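Local coordinates for spore germination protein B3 (Bacillus subtilis subsp. subtilis, PDB 3N54) that takes part, as a membrane-attached lipoprotein, in the spore's germination response to a mixture of L-asparagine, glucose, fructose and potassium ions, at residues A[2-14]-A[20-32]. Numbering follows the deposited sequence.
Sequences IEQLSFARGLAID and QYKLTYQNLLPQS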
# COMPACT_ATOMS: atom_id res chain seq x y z
N ILE A 2 -31.41 -0.64 -8.13
CA ILE A 2 -32.21 -1.81 -7.74
C ILE A 2 -32.07 -2.97 -8.73
O ILE A 2 -32.28 -2.79 -9.93
CB ILE A 2 -33.71 -1.43 -7.65
CG1 ILE A 2 -33.90 -0.21 -6.74
CG2 ILE A 2 -34.53 -2.60 -7.15
CD1 ILE A 2 -35.32 0.32 -6.73
N GLU A 3 -31.73 -4.15 -8.21
CA GLU A 3 -31.58 -5.37 -9.01
C GLU A 3 -32.75 -6.33 -8.78
O GLU A 3 -33.31 -6.37 -7.69
CB GLU A 3 -30.26 -6.08 -8.69
CG GLU A 3 -28.99 -5.31 -9.10
CD GLU A 3 -28.67 -4.13 -8.19
OE1 GLU A 3 -28.86 -4.26 -6.96
OE2 GLU A 3 -28.23 -3.08 -8.70
N GLN A 4 -33.09 -7.12 -9.79
CA GLN A 4 -34.22 -8.05 -9.71
C GLN A 4 -33.97 -9.14 -8.66
O GLN A 4 -32.84 -9.61 -8.50
CB GLN A 4 -34.48 -8.67 -11.09
CG GLN A 4 -35.68 -9.59 -11.17
CD GLN A 4 -35.96 -10.09 -12.58
OE1 GLN A 4 -35.26 -9.73 -13.53
NE2 GLN A 4 -36.98 -10.91 -12.72
N LEU A 5 -35.03 -9.55 -7.96
CA LEU A 5 -34.92 -10.49 -6.84
C LEU A 5 -34.77 -11.96 -7.25
O LEU A 5 -35.41 -12.43 -8.19
CB LEU A 5 -36.13 -10.36 -5.92
CG LEU A 5 -36.30 -9.03 -5.18
CD1 LEU A 5 -37.66 -8.96 -4.51
CD2 LEU A 5 -35.17 -8.84 -4.17
N SER A 6 -33.93 -12.67 -6.50
CA SER A 6 -33.71 -14.10 -6.66
C SER A 6 -33.32 -14.66 -5.30
O SER A 6 -32.43 -14.11 -4.65
CB SER A 6 -32.59 -14.37 -7.67
OG SER A 6 -32.14 -15.71 -7.61
N PHE A 7 -33.99 -15.73 -4.87
CA PHE A 7 -33.78 -16.32 -3.55
C PHE A 7 -33.13 -17.70 -3.56
O PHE A 7 -32.81 -18.23 -2.49
CB PHE A 7 -35.11 -16.43 -2.81
CG PHE A 7 -35.87 -15.14 -2.75
CD1 PHE A 7 -36.92 -14.89 -3.62
CD2 PHE A 7 -35.51 -14.15 -1.84
CE1 PHE A 7 -37.63 -13.69 -3.58
CE2 PHE A 7 -36.20 -12.94 -1.79
CZ PHE A 7 -37.26 -12.71 -2.67
N ALA A 8 -32.92 -18.27 -4.75
CA ALA A 8 -32.34 -19.61 -4.88
C ALA A 8 -31.25 -19.63 -5.95
O ALA A 8 -31.32 -18.88 -6.92
CB ALA A 8 -33.42 -20.62 -5.21
N ARG A 9 -30.27 -20.51 -5.77
CA ARG A 9 -29.13 -20.59 -6.68
C ARG A 9 -29.03 -21.94 -7.38
O ARG A 9 -29.37 -22.98 -6.83
CB ARG A 9 -27.83 -20.29 -5.93
CG ARG A 9 -27.54 -18.81 -5.83
CD ARG A 9 -26.44 -18.48 -4.83
NE ARG A 9 -25.15 -19.09 -5.14
CZ ARG A 9 -24.55 -20.06 -4.44
NH1 ARG A 9 -25.10 -20.59 -3.35
NH2 ARG A 9 -23.36 -20.51 -4.84
N GLY A 10 -28.54 -21.88 -8.62
CA GLY A 10 -28.29 -23.06 -9.44
C GLY A 10 -26.90 -22.98 -10.03
O GLY A 10 -26.23 -21.95 -9.92
N LEU A 11 -26.46 -24.05 -10.67
CA LEU A 11 -25.13 -24.13 -11.24
C LEU A 11 -25.09 -24.97 -12.51
O LEU A 11 -25.64 -26.07 -12.54
CB LEU A 11 -24.16 -24.73 -10.23
CG LEU A 11 -22.73 -25.01 -10.69
CD1 LEU A 11 -22.02 -23.73 -11.13
CD2 LEU A 11 -21.95 -25.72 -9.58
N ALA A 12 -24.44 -24.43 -13.54
CA ALA A 12 -24.16 -25.16 -14.76
C ALA A 12 -22.68 -25.49 -14.77
O ALA A 12 -21.85 -24.60 -14.51
CB ALA A 12 -24.52 -24.32 -15.98
N ILE A 13 -22.34 -26.75 -15.03
CA ILE A 13 -20.94 -27.14 -15.18
C ILE A 13 -20.75 -27.68 -16.59
O ILE A 13 -21.44 -28.63 -16.99
CB ILE A 13 -20.45 -28.20 -14.17
CG1 ILE A 13 -20.86 -27.83 -12.74
CG2 ILE A 13 -18.93 -28.34 -14.27
CD1 ILE A 13 -20.32 -28.79 -11.68
N ASP A 14 -19.83 -27.07 -17.32
CA ASP A 14 -19.51 -27.45 -18.69
C ASP A 14 -18.02 -27.65 -18.90
O ASP A 14 -17.18 -27.16 -18.12
CB ASP A 14 -19.96 -26.35 -19.66
CG ASP A 14 -21.44 -26.35 -19.91
OD1 ASP A 14 -21.94 -27.37 -20.43
OD2 ASP A 14 -22.10 -25.31 -19.64
N GLN A 20 -11.67 -26.44 -21.26
CA GLN A 20 -11.52 -25.87 -19.96
C GLN A 20 -12.86 -26.05 -19.29
O GLN A 20 -13.88 -26.23 -19.95
CB GLN A 20 -11.07 -24.41 -20.02
CG GLN A 20 -11.97 -23.46 -20.79
CD GLN A 20 -11.25 -22.19 -21.24
OE1 GLN A 20 -11.86 -21.29 -21.82
NE2 GLN A 20 -9.95 -22.12 -20.97
N TYR A 21 -12.86 -26.03 -17.97
CA TYR A 21 -14.09 -26.10 -17.23
C TYR A 21 -14.68 -24.71 -17.13
O TYR A 21 -13.97 -23.72 -16.98
CB TYR A 21 -13.83 -26.72 -15.87
CG TYR A 21 -13.42 -28.15 -16.02
CD1 TYR A 21 -12.08 -28.52 -15.97
CD2 TYR A 21 -14.36 -29.14 -16.26
CE1 TYR A 21 -11.70 -29.85 -16.14
CE2 TYR A 21 -14.00 -30.45 -16.42
CZ TYR A 21 -12.67 -30.81 -16.35
OH TYR A 21 -12.32 -32.12 -16.53
N LYS A 22 -16.00 -24.64 -17.28
CA LYS A 22 -16.73 -23.40 -17.13
C LYS A 22 -17.91 -23.66 -16.21
O LYS A 22 -18.81 -24.41 -16.55
CB LYS A 22 -17.21 -22.85 -18.48
CG LYS A 22 -17.79 -21.44 -18.36
CD LYS A 22 -18.07 -20.77 -19.70
CE LYS A 22 -19.36 -21.27 -20.34
NZ LYS A 22 -19.86 -20.35 -21.43
N LEU A 23 -17.86 -23.06 -15.02
CA LEU A 23 -18.95 -23.12 -14.07
C LEU A 23 -19.71 -21.82 -14.16
O LEU A 23 -19.12 -20.76 -13.96
CB LEU A 23 -18.44 -23.32 -12.65
CG LEU A 23 -17.99 -24.72 -12.24
CD1 LEU A 23 -16.71 -25.12 -12.96
CD2 LEU A 23 -17.82 -24.79 -10.73
N THR A 24 -20.99 -21.88 -14.50
CA THR A 24 -21.83 -20.69 -14.55
C THR A 24 -22.89 -20.80 -13.47
O THR A 24 -23.81 -21.62 -13.57
CB THR A 24 -22.51 -20.50 -15.92
OG1 THR A 24 -21.54 -20.61 -16.96
CG2 THR A 24 -23.19 -19.12 -16.00
N TYR A 25 -22.75 -20.00 -12.42
CA TYR A 25 -23.74 -19.96 -11.36
C TYR A 25 -24.98 -19.23 -11.86
O TYR A 25 -24.91 -18.46 -12.82
CB TYR A 25 -23.17 -19.32 -10.09
CG TYR A 25 -22.20 -20.24 -9.38
CD1 TYR A 25 -20.89 -20.39 -9.84
CD2 TYR A 25 -22.60 -20.97 -8.27
CE1 TYR A 25 -20.01 -21.24 -9.20
CE2 TYR A 25 -21.73 -21.82 -7.62
CZ TYR A 25 -20.43 -21.95 -8.09
OH TYR A 25 -19.57 -22.80 -7.43
N GLN A 26 -26.11 -19.49 -11.22
CA GLN A 26 -27.41 -18.99 -11.68
C GLN A 26 -28.25 -18.47 -10.53
O GLN A 26 -28.32 -19.10 -9.47
CB GLN A 26 -28.18 -20.12 -12.37
CG GLN A 26 -27.41 -20.90 -13.45
CD GLN A 26 -27.12 -20.07 -14.69
OE1 GLN A 26 -26.23 -20.39 -15.48
NE2 GLN A 26 -27.88 -19.00 -14.87
N ASN A 27 -28.89 -17.33 -10.74
CA ASN A 27 -29.81 -16.76 -9.78
C ASN A 27 -31.20 -17.15 -10.26
O ASN A 27 -31.72 -16.57 -11.22
CB ASN A 27 -29.62 -15.25 -9.70
CG ASN A 27 -28.22 -14.86 -9.23
OD1 ASN A 27 -27.51 -14.08 -9.89
ND2 ASN A 27 -27.80 -15.42 -8.11
N LEU A 28 -31.79 -18.15 -9.61
CA LEU A 28 -33.04 -18.72 -10.09
C LEU A 28 -34.22 -17.76 -9.92
O LEU A 28 -34.34 -17.08 -8.89
CB LEU A 28 -33.34 -20.06 -9.41
CG LEU A 28 -32.23 -21.12 -9.53
CD1 LEU A 28 -32.65 -22.39 -8.83
CD2 LEU A 28 -31.85 -21.39 -10.99
N LEU A 29 -35.07 -17.71 -10.94
CA LEU A 29 -36.25 -16.86 -10.95
C LEU A 29 -37.24 -17.38 -9.92
O LEU A 29 -37.53 -18.57 -9.91
CB LEU A 29 -36.88 -16.85 -12.34
CG LEU A 29 -38.02 -15.86 -12.60
CD1 LEU A 29 -37.53 -14.43 -12.50
CD2 LEU A 29 -38.66 -16.13 -13.96
N PRO A 30 -37.74 -16.51 -9.03
CA PRO A 30 -38.73 -16.99 -8.06
C PRO A 30 -39.98 -17.52 -8.76
O PRO A 30 -40.55 -16.83 -9.61
CB PRO A 30 -39.06 -15.74 -7.23
CG PRO A 30 -37.91 -14.82 -7.42
CD PRO A 30 -37.36 -15.10 -8.78
N GLN A 31 -40.39 -18.75 -8.42
CA GLN A 31 -41.58 -19.37 -9.01
C GLN A 31 -42.79 -19.15 -8.11
O GLN A 31 -42.67 -19.18 -6.89
CB GLN A 31 -41.35 -20.87 -9.23
CG GLN A 31 -42.56 -21.62 -9.81
CD GLN A 31 -42.34 -23.12 -9.91
OE1 GLN A 31 -41.21 -23.61 -9.82
NE2 GLN A 31 -43.43 -23.86 -10.10
N SER A 32 -43.95 -18.95 -8.73
CA SER A 32 -45.20 -18.74 -8.00
C SER A 32 -45.80 -20.07 -7.56
O SER A 32 -45.81 -21.05 -8.31
CB SER A 32 -46.21 -17.97 -8.86
OG SER A 32 -46.55 -18.70 -10.03
O HOH W 1 -29.69 -16.03 -6.34
O HOH W 2 -35.54 -17.32 -6.51
O HOH W 3 -21.00 -23.36 -17.56
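Gly10, Ala12 and Asp14 exchange pairs of backbone hydrogen bonds with Gln26, Thr24 and Lys22, holding strands 8-14 and 21-28 antiparallel. Ala12 N reaches Thr24 O at 2.9 Å, nearly straight at 168°, whereas Gln26 N lies above the carbonyl plane of Gly10. Gly10 has no side chain, which leaves room for Leu28, whose CG lies 3.9 Å from Gly10 N.

On the face bearing Arg9, Leu11, Ile13, Leu23 and Tyr25, Leu11 makes the central apolar contact. It sets CD1 above the centre of the Tyr25 ring, 3.6 Å from the centroid, a CH-pi contact, because chi1 of 174° turns its CG away from the backbone N and over the neighbouring strand; the same methyl touches CB of Leu23. At the loop end of the hairpin, Pro30 CG packs 3.9 Å from Phe7 CD1, the two side chains crossing at about a right angle.

Arg9, bent at chi3, brings NH2 to 3.5 Å from Tyr25 CE2, its guanidinium within 10° of parallel to the ring. Lys51 of the next strand makes a cation-pi contact with this ring, so a flat, electron-rich side chain fits well. A serine in place of Tyr25 would probably leave the Leu11 methyl without its aromatic platform and the Arg9 guanidinium freer to turn.

Polar contacts finish the end where the strands give way to loops. Ser6 OG donates to Leu28 O at 2.9 Å and accepts from a water that Asn27 ND2 also holds. A second water links Phe7 N to Leu28 O.

This is a β-hairpin, extended by strand 46-55 into a three-stranded antiparallel meander at the surface of this GerABKC-family lipoprotein.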